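Local atomic coordinates of peptidoglycan glycosyltransferase (Eggerthella lenta, PDB entry 4MNR), a protein that is a penicillin-binding protein, joining a region of the PBP dimerisation family to a larger domain of the beta-lactamase clan. Residues A23-G28 / T48-E52; I270-L274 / Q339-V343; A297-P302 / A315-A319; A330-G335 / A371-R375; T388-I392 / T440-Q444. All blocks are in the same frame, centred on the assembly; numbering follows the deposited sequence. Where two conformers were deposited one is given.

In the fold
Contact 1 stands apart, its centre 26 Å from that of contact 2 and 44 to 46 Å from those of contacts 3, 4 and 5, which all belong with contact 2 to the beta-lactamase-clan part of the chain. One mixed beta-sheet spans the gap: strand 49-52 of contact 1 forms an edge, and the 339-343 segment of contact 2 runs into its strand 343-347. Contact 3 is nested in the loop that contact 2 closes. Contacts 2 and 4 interlock in sequence, their segments alternating along the chain, with centres 22 Å apart. Contact 5, its centre 20 Å from that of contact 4, lies where helix 438-453 packs against the five-stranded antiparallel beta-sheet.

Contact 1: A23-G28 / T48-E52; sequences ARSERG and TYERE
Arg51 grips the carbonyl of Gly28 end-on, its NH1 and NH2 each 2.9 Å from Gly28 O and both donating to that single atom. The oxygen lies 6° out of the guanidinium plane. NH2 approaches almost in line with the C=O bond, whereas NH1 comes from above the carbonyl plane. A bend at chi2 (62°) carries the arginine chain of strand 49-52 to the loop. Arg27 crosses it at about a right angle, laying CD over the centre of the Arg51 guanidinium, 3.5 Å from CZ of Arg51. The two guanidinium planes are perpendicular, with Arg27 NE and Arg51 NH2 3.7 Å apart. Glu76 joins the two like charges by salt bridges, OE1 to Arg51 and OE2 to Arg27; Arg27 is also bonded to Asn80 and Arg51 to Ser41.

Farther along, the Tyr49 ring lies against the loop. Glu26 CA sits over its centre, and Glu26 CB makes an off-centre CH-pi contact 4.0 Å from the ring centroid. Arg24 O meets the ring edge at CE2 of Tyr49, 3.6 Å away. At the outer end Thr48 OG1 donates a weak bond to Ala23 O at 3.4 Å. The closeness of the two arginines is probably offset by the carboxylate they share, while Gly28 O takes two N-H groups of Arg51.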
loop_
_atom_site.group_PDB
_atom_site.type_symbol
_atom_site.label_atom_id
_atom_site.label_comp_id
_atom_site.label_asym_id
_atom_site.label_seq_id
_atom_site.Cartn_x
_atom_site.Cartn_y
_atom_site.Cartn_z
ATOM N N ALA A 23 -17.173 31.118 7.159
ATOM C CA ALA A 23 -18.275 31.504 6.285
ATOM C C ALA A 23 -17.974 32.807 5.547
ATOM O O ALA A 23 -18.472 33.035 4.443
ATOM C CB ALA A 23 -19.565 31.633 7.087
ATOM N N ARG A 24 -17.143 33.646 6.158
ATOM C CA ARG A 24 -16.922 35.007 5.669
ATOM C C ARG A 24 -15.686 35.189 4.783
ATOM O O ARG A 24 -15.632 36.116 3.973
ATOM C CB ARG A 24 -16.835 35.978 6.847
ATOM C CG ARG A 24 -18.041 35.980 7.769
ATOM C CD ARG A 24 -18.101 37.306 8.507
ATOM N NE ARG A 24 -18.910 37.256 9.720
ATOM C CZ ARG A 24 -18.820 38.148 10.701
ATOM N NH1 ARG A 24 -17.952 39.147 10.607
ATOM N NH2 ARG A 24 -19.587 38.041 11.778
ATOM N N SER A 25 -14.693 34.322 4.943
ATOM C CA SER A 25 -13.425 34.480 4.233
ATOM C C SER A 25 -13.119 33.311 3.298
ATOM O O SER A 25 -13.646 32.211 3.473
ATOM C CB SER A 25 -12.282 34.687 5.229
ATOM O OG SER A 25 -12.436 33.839 6.354
ATOM N N GLU A 26 -12.262 33.554 2.307
ATOM C CA GLU A 26 -11.967 32.545 1.295
ATOM C C GLU A 26 -11.078 31.429 1.827
ATOM O O GLU A 26 -9.893 31.633 2.087
ATOM C CB GLU A 26 -11.314 33.170 0.061
ATOM C CG GLU A 26 -11.134 32.183 -1.086
ATOM C CD GLU A 26 -10.214 32.696 -2.177
ATOM O OE1 GLU A 26 -9.593 31.861 -2.872
ATOM O OE2 GLU A 26 -10.112 33.930 -2.340
ATOM N N ARG A 27 -11.660 30.247 1.990
ATOM C CA ARG A 27 -10.892 29.057 2.334
ATOM C C ARG A 27 -9.887 28.768 1.215
ATOM O O ARG A 27 -10.200 28.936 0.035
ATOM C CB ARG A 27 -11.846 27.883 2.524
ATOM C CG ARG A 27 -11.207 26.612 3.038
ATOM C CD ARG A 27 -12.293 25.587 3.311
ATOM N NE ARG A 27 -11.748 24.315 3.767
ATOM C CZ ARG A 27 -11.523 24.003 5.039
ATOM N NH1 ARG A 27 -11.786 24.878 6.002
ATOM N NH2 ARG A 27 -11.033 22.807 5.350
ATOM N N GLY A 28 -8.678 28.346 1.577
ATOM C CA GLY A 28 -7.638 28.090 0.588
ATOM C C GLY A 28 -7.950 26.950 -0.375
ATOM O O GLY A 28 -8.830 26.133 -0.113
ATOM N N THR A 48 -21.032 35.736 0.355
ATOM C CA THR A 48 -20.622 34.568 1.125
ATOM C C THR A 48 -19.734 33.673 0.256
ATOM O O THR A 48 -19.609 33.899 -0.950
ATOM C CB THR A 48 -21.843 33.778 1.668
ATOM O OG1 THR A 48 -21.487 33.108 2.884
ATOM C CG2 THR A 48 -22.345 32.758 0.656
ATOM N N TYR A 49 -19.105 32.677 0.873
ATOM C CA TYR A 49 -18.266 31.731 0.140
ATOM C C TYR A 49 -18.827 30.314 0.192
ATOM O O TYR A 49 -19.350 29.877 1.217
ATOM C CB TYR A 49 -16.829 31.742 0.669
ATOM C CG TYR A 49 -16.007 32.920 0.198
ATOM C CD1 TYR A 49 -15.249 32.843 -0.963
ATOM C CD2 TYR A 49 -15.991 34.108 0.915
ATOM C CE1 TYR A 49 -14.493 33.918 -1.395
ATOM C CE2 TYR A 49 -15.242 35.187 0.492
ATOM C CZ TYR A 49 -14.497 35.091 -0.662
ATOM O OH TYR A 49 -13.754 36.174 -1.078
ATOM N N GLU A 50 -18.709 29.601 -0.924
ATOM C CA GLU A 50 -19.152 28.218 -1.004
ATOM C C GLU A 50 -18.020 27.365 -1.560
ATOM O O GLU A 50 -17.263 27.811 -2.428
ATOM C CB GLU A 50 -20.388 28.099 -1.898
ATOM C CG GLU A 50 -21.443 27.119 -1.392
ATOM C CD GLU A 50 -22.614 27.814 -0.712
ATOM O OE1 GLU A 50 -22.415 28.423 0.361
ATOM O OE2 GLU A 50 -23.737 27.751 -1.258
ATOM N N ARG A 51 -17.905 26.144 -1.054
ATOM C CA ARG A 51 -16.834 25.238 -1.454
ATOM C C ARG A 51 -17.189 24.549 -2.771
ATOM O O ARG A 51 -18.301 24.056 -2.937
ATOM C CB ARG A 51 -16.614 24.194 -0.358
ATOM C CG ARG A 51 -15.258 23.542 -0.360
ATOM C CD ARG A 51 -14.148 24.556 -0.114
ATOM N NE ARG A 51 -12.866 23.902 0.140
ATOM C CZ ARG A 51 -11.690 24.506 -0.004
ATOM N NH1 ARG A 51 -11.646 25.769 -0.412
ATOM N NH2 ARG A 51 -10.560 23.846 0.250
ATOM N N GLU A 52 -16.252 24.541 -3.711
ATOM C CA GLU A 52 -16.440 23.842 -4.976
ATOM C C GLU A 52 -15.416 22.721 -5.114
ATOM O O GLU A 52 -14.257 22.891 -4.726
ATOM C CB GLU A 52 -16.267 24.796 -6.154
ATOM C CG GLU A 52 -17.403 25.761 -6.373
ATOM C CD GLU A 52 -17.288 26.471 -7.712
ATOM O OE1 GLU A 52 -16.229 26.332 -8.364
ATOM O OE2 GLU A 52 -18.256 27.160 -8.110
#

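Contact 2: I270-L274 / Q339-V343; sequences IDFPL and QPYLV
Gln339 sends CG to the side opposite its backbone N (chi1 167°), then bends at chi2 (67°), which brings its amide across to Asp271. There NE2 lies 2.8 Å from Asp271 O, a weak bond by its angle, and also donates to Pro340 O at 3.0 Å, meeting that oxygen on a lone pair. OE1 of Gln339 takes a water that in turn accepts from Asp271 N, so both ends of the amide are tied to Asp271. Next to this polar link the Phe272 ring turns an edge to Pro340 O, while its CE1 packs 4.0 Å from Pro340 CB. Leu342 CD2 fills the corner between Phe272 CZ and Leu274 CD1, 3.9 and 3.8 Å away, and Pro273 CG faces Leu342 CB. Both segments run in nearly the same direction; strand 142-148 packs on Phe272, Leu274 and Leu342 through Ile142 and Met145, and helix 321-332 touches Ile270 and Pro340 through Met326.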
loop_
_atom_site.group_PDB
_atom_site.type_symbol
_atom_site.label_atom_id
_atom_site.label_comp_id
_atom_site.label_asym_id
_atom_site.label_seq_id
_atom_site.Cartn_x
_atom_site.Cartn_y
_atom_site.Cartn_z
ATOM N N ILE A 270 2.677 5.112 12.323
ATOM C CA ILE A 270 3.310 5.941 11.316
ATOM C C ILE A 270 2.486 7.200 11.131
ATOM O O ILE A 270 1.279 7.141 10.919
ATOM C CB ILE A 270 3.496 5.163 10.007
ATOM C CG1 ILE A 270 4.640 4.155 10.190
ATOM C CG2 ILE A 270 3.788 6.113 8.845
ATOM C CD1 ILE A 270 4.526 2.914 9.332
ATOM N N ASP A 271 3.152 8.344 11.251
ATOM C CA ASP A 271 2.500 9.636 11.159
ATOM C C ASP A 271 2.026 9.862 9.718
ATOM O O ASP A 271 2.771 9.619 8.767
ATOM C CB ASP A 271 3.514 10.704 11.570
ATOM C CG ASP A 271 2.898 12.080 11.737
ATOM O OD1 ASP A 271 1.696 12.183 12.063
ATOM O OD2 ASP A 271 3.640 13.066 11.554
ATOM N N PHE A 272 0.785 10.312 9.558
ATOM C CA PHE A 272 0.235 10.566 8.224
ATOM C C PHE A 272 -0.957 11.512 8.376
ATOM O O PHE A 272 -1.661 11.461 9.388
ATOM C CB PHE A 272 -0.156 9.234 7.542
ATOM C CG PHE A 272 -0.282 9.327 6.044
ATOM C CD1 PHE A 272 0.829 9.620 5.255
ATOM C CD2 PHE A 272 -1.501 9.111 5.420
ATOM C CE1 PHE A 272 0.717 9.718 3.886
ATOM C CE2 PHE A 272 -1.612 9.202 4.047
ATOM C CZ PHE A 272 -0.513 9.506 3.277
ATOM N N PRO A 273 -1.169 12.410 7.397
ATOM C CA PRO A 273 -2.269 13.372 7.553
ATOM C C PRO A 273 -3.652 12.726 7.488
ATOM O O PRO A 273 -4.604 13.279 8.030
ATOM C CB PRO A 273 -2.065 14.344 6.383
ATOM C CG PRO A 273 -1.213 13.606 5.406
ATOM C CD PRO A 273 -0.313 12.740 6.244
ATOM N N LEU A 274 -3.759 11.573 6.843
ATOM C CA LEU A 274 -5.018 10.847 6.810
ATOM C C LEU A 274 -4.948 9.722 7.831
ATOM O O LEU A 274 -3.870 9.199 8.104
ATOM C CB LEU A 274 -5.252 10.263 5.424
ATOM C CG LEU A 274 -5.043 11.226 4.248
ATOM C CD1 LEU A 274 -5.342 10.519 2.947
ATOM C CD2 LEU A 274 -5.890 12.489 4.412
ATOM N N GLN A 339 9.779 8.639 4.907
ATOM C CA GLN A 339 8.475 8.973 5.486
ATOM C C GLN A 339 7.485 9.316 4.361
ATOM O O GLN A 339 7.743 10.214 3.567
ATOM C CB GLN A 339 8.641 10.169 6.428
ATOM C CG GLN A 339 7.351 10.813 6.845
ATOM C CD GLN A 339 6.511 9.893 7.715
ATOM O OE1 GLN A 339 7.023 9.263 8.638
ATOM N NE2 GLN A 339 5.224 9.803 7.417
ATOM N N PRO A 340 6.353 8.594 4.281
ATOM C CA PRO A 340 5.377 8.932 3.230
ATOM C C PRO A 340 4.800 10.323 3.466
ATOM O O PRO A 340 4.525 10.672 4.610
ATOM C CB PRO A 340 4.285 7.876 3.406
ATOM C CG PRO A 340 4.482 7.336 4.803
ATOM C CD PRO A 340 5.955 7.399 5.047
ATOM N N TYR A 341 4.636 11.108 2.410
ATOM C CA TYR A 341 3.984 12.401 2.564
ATOM C C TYR A 341 3.122 12.769 1.366
ATOM O O TYR A 341 3.354 12.291 0.251
ATOM C CB TYR A 341 4.990 13.511 2.876
ATOM C CG TYR A 341 5.926 13.908 1.758
ATOM C CD1 TYR A 341 7.049 13.148 1.468
ATOM C CD2 TYR A 341 5.709 15.068 1.023
ATOM C CE1 TYR A 341 7.921 13.505 0.471
ATOM C CE2 TYR A 341 6.586 15.446 0.023
ATOM C CZ TYR A 341 7.689 14.658 -0.250
ATOM O OH TYR A 341 8.568 15.025 -1.238
ATOM N N LEU A 342 2.145 13.633 1.625
ATOM C CA LEU A 342 1.098 13.951 0.676
ATOM C C LEU A 342 1.054 15.447 0.358
ATOM O O LEU A 342 0.500 15.849 -0.657
ATOM C CB LEU A 342 -0.232 13.510 1.293
ATOM C CG LEU A 342 -1.461 13.173 0.471
ATOM C CD1 LEU A 342 -1.095 12.425 -0.794
ATOM C CD2 LEU A 342 -2.395 12.335 1.349
ATOM N N VAL A 343 1.617 16.278 1.240
ATOM C CA VAL A 343 1.609 17.730 1.017
ATOM C C VAL A 343 2.988 18.236 0.661
ATOM O O VAL A 343 3.920 18.090 1.451
ATOM C CB VAL A 343 1.063 18.509 2.240
ATOM C CG1 VAL A 343 1.215 20.037 2.034
ATOM C CG2 VAL A 343 -0.385 18.131 2.465
HETATM O O HOH W 1 5.989 8.387 10.937
#

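Contact 3: A297-P302 / A315-A319; sequences AAAGEP and AGPQA
Pro302 and Pro317 carry the contact, each ring set against the other segment's backbone. Pro302 CB and CG both lie 3.5 Å from Pro317 O, a buried carbonyl with no polar partner in the model. Pro302 CA makes a CA-H...O contact with Gly316 O at 3.3 Å, and Pro302 CB meets Ala315 CB at 4.2 Å. Pro317 reaches the other way: its CG rests 3.8 Å from Gly300 CA and its CD 3.7 Å from Ala297 O, with Ala297 CB beside CD. The peptide before Pro317 is cis, and the chain bends at Pro317; Gly316 O lies beside Ala297 CB. Phe187, Phe266 and Pro183 pack on the Pro317 ring, and Leu257 of helix 242-263 on Ala297. Gly300, at positive phi (90°), donates from its N to Ala297 O at 2.9 Å. It is the C-prime residue of the Schellman motif that ends helix 291-298, and a cis-proline loop packs directly against that helix end.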
loop_
_atom_site.group_PDB
_atom_site.type_symbol
_atom_site.label_atom_id
_atom_site.label_comp_id
_atom_site.label_asym_id
_atom_site.label_seq_id
_atom_site.Cartn_x
_atom_site.Cartn_y
_atom_site.Cartn_z
ATOM N N ALA A 297 2.162 -16.961 8.878
ATOM C CA ALA A 297 2.541 -15.548 8.934
ATOM C C ALA A 297 3.695 -15.270 7.980
ATOM O O ALA A 297 3.736 -14.224 7.317
ATOM C CB ALA A 297 2.923 -15.140 10.360
ATOM N N ALA A 298 4.637 -16.207 7.903
ATOM C CA ALA A 298 5.779 -16.037 6.997
ATOM C C ALA A 298 5.318 -15.983 5.553
ATOM O O ALA A 298 5.974 -15.370 4.700
ATOM C CB ALA A 298 6.800 -17.154 7.194
ATOM N N ALA A 299 4.180 -16.611 5.275
ATOM C CA ALA A 299 3.611 -16.600 3.932
ATOM C C ALA A 299 2.586 -15.490 3.756
ATOM O O ALA A 299 1.909 -15.416 2.724
ATOM C CB ALA A 299 2.973 -17.939 3.622
ATOM N N GLY A 300 2.450 -14.634 4.756
ATOM C CA GLY A 300 1.576 -13.484 4.621
ATOM C C GLY A 300 0.123 -13.653 5.043
ATOM O O GLY A 300 -0.688 -12.754 4.803
ATOM N N GLU A 301 -0.229 -14.784 5.662
ATOM C CA GLU A 301 -1.609 -14.996 6.078
ATOM C C GLU A 301 -1.764 -14.891 7.594
ATOM O O GLU A 301 -1.077 -15.586 8.343
ATOM C CB GLU A 301 -2.118 -16.362 5.602
ATOM C CG GLU A 301 -2.321 -16.448 4.084
ATOM C CD GLU A 301 -3.498 -15.616 3.585
ATOM O OE1 GLU A 301 -4.262 -15.061 4.408
ATOM O OE2 GLU A 301 -3.661 -15.525 2.354
ATOM N N PRO A 302 -2.660 -14.008 8.051
ATOM C CA PRO A 302 -2.914 -13.832 9.483
ATOM C C PRO A 302 -3.930 -14.832 10.020
ATOM O O PRO A 302 -5.127 -14.536 10.049
ATOM C CB PRO A 302 -3.469 -12.411 9.560
ATOM C CG PRO A 302 -4.166 -12.211 8.224
ATOM C CD PRO A 302 -3.341 -12.993 7.224
ATOM N N ALA A 315 -3.703 -10.890 15.372
ATOM C CA ALA A 315 -3.296 -11.749 14.272
ATOM C C ALA A 315 -2.494 -10.902 13.299
ATOM O O ALA A 315 -2.669 -9.685 13.226
ATOM C CB ALA A 315 -4.523 -12.337 13.575
ATOM N N GLY A 316 -1.617 -11.528 12.534
ATOM C CA GLY A 316 -0.901 -10.765 11.534
ATOM C C GLY A 316 -0.172 -11.696 10.607
ATOM O O GLY A 316 -0.086 -12.891 10.886
ATOM N N PRO A 317 0.388 -11.154 9.528
ATOM C CA PRO A 317 0.390 -9.709 9.247
ATOM C C PRO A 317 -0.939 -9.142 8.748
ATOM O O PRO A 317 -1.675 -9.808 8.014
ATOM C CB PRO A 317 1.425 -9.581 8.137
ATOM C CG PRO A 317 1.383 -10.926 7.434
ATOM C CD PRO A 317 1.166 -11.917 8.530
ATOM N N GLN A 318 -1.238 -7.919 9.173
ATOM C CA GLN A 318 -2.335 -7.149 8.593
ATOM C C GLN A 318 -1.726 -5.806 8.247
ATOM O O GLN A 318 -1.054 -5.191 9.076
ATOM C CB GLN A 318 -3.452 -6.932 9.599
ATOM C CG GLN A 318 -4.013 -8.213 10.172
ATOM C CD GLN A 318 -5.141 -7.947 11.140
ATOM O OE1 GLN A 318 -5.068 -8.303 12.318
ATOM N NE2 GLN A 318 -6.195 -7.315 10.651
ATOM N N ALA A 319 -1.970 -5.336 7.034
ATOM C CA ALA A 319 -1.276 -4.142 6.591
ATOM C C ALA A 319 -2.201 -3.224 5.826
ATOM O O ALA A 319 -3.154 -3.681 5.188
ATOM C CB ALA A 319 -0.100 -4.524 5.702
#

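Contact 4: A330-G335 / A371-R375; sequences AIANDG and AGRVR
Ile331 and Ala371 bring the backbones of helices 321-332 and 368-384 within 4.8 Å, CA to CA, where the first helix ends and the second is still in its early turns. This is helix-helix packing with a turn of positive phi after the first helix: Asp334 and Gly335 both take such angles, and Gly335 N returns to Ala330 O at 2.8 Å. Ile331 takes the largest single share of the contact. Its CG2, set opposite the backbone N (chi1 to CG1 -58°), leans on Ala371 O and on Arg375 CB, while CD1 meets Val374 CG1 at 3.8 Å, the two side chains crossing at about a right angle. Ile189 of helix 188-197 and Met417 of strand 409-418 also touch Ile331.

Arg375 has two conformers; in one of them a bend at chi3 (62°) lets NH2 donate to Ile331 O at 2.9 Å, with the oxygen close to the guanidinium plane. In that conformer a water accepts from NH2 and donates to Asp334 OD1, bridging two opposite charges too far apart for a salt bridge. These bonds are thus not certain to be always made. OD1 also has a long, weak ion pair with Lys368. The methyl of Ala371 fits against the returning turn, with CB 3.4 Å from Gly335 N.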
loop_
_atom_site.group_PDB
_atom_site.type_symbol
_atom_site.label_atom_id
_atom_site.label_comp_id
_atom_site.label_asym_id
_atom_site.label_seq_id
_atom_site.Cartn_x
_atom_site.Cartn_y
_atom_site.Cartn_z
ATOM N N ALA A 330 11.250 0.208 0.428
ATOM C CA ALA A 330 12.456 -0.251 1.119
ATOM C C ALA A 330 13.341 -1.013 0.152
ATOM O O ALA A 330 14.549 -0.823 0.107
ATOM C CB ALA A 330 12.096 -1.142 2.296
ATOM N N ILE A 331 12.729 -1.891 -0.631
ATOM C CA ILE A 331 13.492 -2.685 -1.585
ATOM C C ILE A 331 14.038 -1.813 -2.719
ATOM O O ILE A 331 15.180 -1.989 -3.159
ATOM C CB ILE A 331 12.649 -3.861 -2.111
ATOM C CG1 ILE A 331 12.203 -4.740 -0.927
ATOM C CG2 ILE A 331 13.433 -4.679 -3.126
ATOM C CD1 ILE A 331 13.347 -5.199 -0.025
ATOM N N ALA A 332 13.240 -0.842 -3.157
ATOM C CA ALA A 332 13.630 0.075 -4.216
ATOM C C ALA A 332 14.748 1.058 -3.819
ATOM O O ALA A 332 15.599 1.405 -4.635
ATOM C CB ALA A 332 12.395 0.840 -4.705
ATOM N N ASN A 333 14.747 1.486 -2.560
ATOM C CA ASN A 333 15.588 2.594 -2.109
ATOM C C ASN A 333 16.711 2.132 -1.191
ATOM O O ASN A 333 16.950 2.740 -0.153
ATOM C CB ASN A 333 14.708 3.623 -1.384
ATOM C CG ASN A 333 15.393 4.961 -1.161
ATOM O OD1 ASN A 333 16.109 5.475 -2.029
ATOM N ND2 ASN A 333 15.157 5.544 0.002
ATOM N N ASP A 334 17.393 1.048 -1.572
ATOM C CA ASP A 334 18.594 0.615 -0.857
ATOM C C ASP A 334 18.324 0.299 0.622
ATOM O O ASP A 334 19.198 0.481 1.480
ATOM C CB ASP A 334 19.719 1.662 -0.984
ATOM C CG ASP A 334 20.147 1.889 -2.427
ATOM O OD1 ASP A 334 20.057 0.939 -3.238
ATOM O OD2 ASP A 334 20.570 3.024 -2.752
ATOM N N GLY A 335 17.104 -0.149 0.911
ATOM C CA GLY A 335 16.760 -0.622 2.239
ATOM C C GLY A 335 16.096 0.424 3.116
ATOM O O GLY A 335 15.627 0.112 4.212
ATOM N N ALA A 371 18.703 -5.307 0.191
ATOM C CA ALA A 371 17.674 -4.752 -0.686
ATOM C C ALA A 371 17.959 -5.122 -2.139
ATOM O O ALA A 371 17.059 -5.497 -2.875
ATOM C CB ALA A 371 17.607 -3.232 -0.549
ATOM N N GLY A 372 19.223 -5.010 -2.541
ATOM C CA GLY A 372 19.604 -5.318 -3.906
ATOM C C GLY A 372 19.412 -6.787 -4.236
ATOM O O GLY A 372 19.018 -7.127 -5.350
ATOM N N ARG A 373 19.684 -7.662 -3.270
ATOM C CA ARG A 373 19.540 -9.095 -3.514
ATOM C C ARG A 373 18.077 -9.433 -3.656
ATOM O O ARG A 373 17.696 -10.265 -4.484
ATOM C CB ARG A 373 20.140 -9.916 -2.367
ATOM C CG ARG A 373 21.657 -9.889 -2.324
ATOM C CD ARG A 373 22.162 -10.407 -0.991
ATOM N NE ARG A 373 21.941 -11.845 -0.856
ATOM C CZ ARG A 373 22.127 -12.521 0.274
ATOM N NH1 ARG A 373 22.510 -11.887 1.381
ATOM N NH2 ARG A 373 21.931 -13.830 0.295
ATOM N N VAL A 374 17.246 -8.793 -2.838
ATOM C CA VAL A 374 15.799 -9.018 -2.926
ATOM C C VAL A 374 15.254 -8.487 -4.250
ATOM O O VAL A 374 14.435 -9.137 -4.889
ATOM C CB VAL A 374 15.064 -8.365 -1.752
ATOM C CG1 VAL A 374 13.528 -8.437 -1.947
ATOM C CG2 VAL A 374 15.489 -9.032 -0.452
ATOM N N ARG A 375 15.720 -7.308 -4.656
ATOM C CA ARG A 375 15.270 -6.712 -5.910
ATOM C C ARG A 375 15.584 -7.637 -7.091
ATOM O O ARG A 375 14.774 -7.791 -8.002
ATOM C CB ARG A 375 15.897 -5.324 -6.098
ATOM C CG ARG A 375 15.112 -4.399 -7.011
ATOM C CD ARG A 375 15.490 -2.934 -6.769
ATOM N NE ARG A 375 16.900 -2.689 -7.056
ATOM C CZ ARG A 375 17.825 -2.431 -6.135
ATOM N NH1 ARG A 375 19.084 -2.239 -6.502
ATOM N NH2 ARG A 375 17.492 -2.366 -4.847
HETATM O O HOH W 2 19.982 -1.763 -3.332
#

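Contact 5: T388-I392 / T440-Q444; sequences TAAAI and TAKAQ
Helix 438-453, which lies against the antiparallel beta-sheet, presents Thr440, Ala441 and Gln444 to a 3-10 turn, 388-390, in the loop before edge strand 398-406. The backbones come close, Ala390 and Gln444 being 4.6 Å apart at CA, with alanines on the turn side. Thr440 aims its methyl at the turn, CG2 standing opposite the backbone N: it lies 3.6 Å from Ala390 N, 3.7 Å from Ala390 CB and 4.0 Å from Ala389 CB. Ala389 CB reaches on to the helix at Ala441. Phe414 of strand 409-418 touches both Ala390 and Thr440, extending this packing onto the beta-sheet.

Gln444 reaches along the turn with a bend at chi2 (-93°). Its CG passes 3.3 Å from Ala389 O, and NE2 then donates to Ala391 O at 3.1 Å. The bond is nearly straight at 166°, with the oxygen in the amide plane and the donor tilted 22° from the carbonyl plane. Ile392 CG1 lies obliquely beside the amide, 3.7 Å from NE2 of Gln444, and Leu447 and Leu451 pack on the same isoleucine. One directional amide bond ties the chain just past the turn to the helix, while methyls and the aliphatic parts of Gln444 and Ile392 supply the apolar packing.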
loop_
_atom_site.group_PDB
_atom_site.type_symbol
_atom_site.label_atom_id
_atom_site.label_comp_id
_atom_site.label_asym_id
_atom_site.label_seq_id
_atom_site.Cartn_x
_atom_site.Cartn_y
_atom_site.Cartn_z
ATOM N N THR A 388 4.519 -12.212 -14.626
ATOM C CA THR A 388 4.815 -11.848 -16.024
ATOM C C THR A 388 3.893 -10.775 -16.618
ATOM O O THR A 388 4.304 -10.036 -17.519
ATOM C CB THR A 388 4.846 -13.077 -16.964
ATOM O OG1 THR A 388 3.595 -13.775 -16.898
ATOM C CG2 THR A 388 5.993 -14.017 -16.576
ATOM N N ALA A 389 2.661 -10.684 -16.116
ATOM C CA ALA A 389 1.715 -9.673 -16.591
ATOM C C ALA A 389 2.145 -8.245 -16.260
ATOM O O ALA A 389 1.597 -7.288 -16.820
ATOM C CB ALA A 389 0.306 -9.935 -16.042
ATOM N N ALA A 390 3.113 -8.095 -15.363
ATOM C CA ALA A 390 3.594 -6.763 -14.999
ATOM C C ALA A 390 4.690 -6.249 -15.925
ATOM O O ALA A 390 5.115 -5.092 -15.808
ATOM C CB ALA A 390 4.087 -6.740 -13.535
ATOM N N ALA A 391 5.154 -7.085 -16.847
ATOM C CA ALA A 391 6.249 -6.667 -17.723
ATOM C C ALA A 391 5.850 -5.489 -18.601
ATOM O O ALA A 391 4.701 -5.385 -19.031
ATOM C CB ALA A 391 6.728 -7.821 -18.578
ATOM N N ILE A 392 6.809 -4.602 -18.842
ATOM C CA ILE A 392 6.604 -3.437 -19.692
ATOM C C ILE A 392 7.718 -3.388 -20.725
ATOM O O ILE A 392 8.898 -3.377 -20.370
ATOM C CB ILE A 392 6.635 -2.129 -18.857
ATOM C CG1 ILE A 392 5.473 -2.096 -17.870
ATOM C CG2 ILE A 392 6.549 -0.910 -19.765
ATOM C CD1 ILE A 392 5.578 -1.008 -16.804
ATOM N N THR A 440 -1.804 -7.870 -10.594
ATOM C CA THR A 440 -0.584 -7.711 -11.369
ATOM C C THR A 440 -0.879 -7.087 -12.727
ATOM O O THR A 440 -0.148 -6.211 -13.187
ATOM C CB THR A 440 0.075 -9.070 -11.570
ATOM O OG1 THR A 440 0.311 -9.650 -10.279
ATOM C CG2 THR A 440 1.399 -8.923 -12.336
ATOM N N ALA A 441 -1.953 -7.543 -13.359
ATOM C CA ALA A 441 -2.344 -7.025 -14.665
ATOM C C ALA A 441 -2.722 -5.547 -14.582
ATOM O O ALA A 441 -2.379 -4.750 -15.464
ATOM C CB ALA A 441 -3.500 -7.837 -15.230
ATOM N N LYS A 442 -3.436 -5.168 -13.529
ATOM C CA LYS A 442 -3.814 -3.768 -13.381
ATOM C C LYS A 442 -2.626 -2.883 -12.998
ATOM O O LYS A 442 -2.546 -1.736 -13.432
ATOM C CB LYS A 442 -4.937 -3.609 -12.358
ATOM C CG LYS A 442 -6.247 -4.235 -12.802
ATOM C CD LYS A 442 -6.718 -3.685 -14.130
ATOM C CE LYS A 442 -8.130 -4.143 -14.436
ATOM N NZ LYS A 442 -8.545 -3.698 -15.791
ATOM N N ALA A 443 -1.716 -3.413 -12.184
ATOM C CA ALA A 443 -0.520 -2.674 -11.799
ATOM C C ALA A 443 0.296 -2.308 -13.030
ATOM O O ALA A 443 0.945 -1.266 -13.047
ATOM C CB ALA A 443 0.331 -3.491 -10.849
ATOM N N GLN A 444 0.277 -3.169 -14.047
ATOM C CA GLN A 444 1.076 -2.923 -15.243
ATOM C C GLN A 444 0.716 -1.571 -15.852
ATOM O O GLN A 444 1.601 -0.785 -16.219
ATOM C CB GLN A 444 0.879 -4.037 -16.279
ATOM C CG GLN A 444 1.955 -4.086 -17.367
ATOM C CD GLN A 444 1.591 -3.305 -18.615
ATOM O OE1 GLN A 444 0.558 -2.640 -18.675
ATOM N NE2 GLN A 444 2.449 -3.393 -19.630
#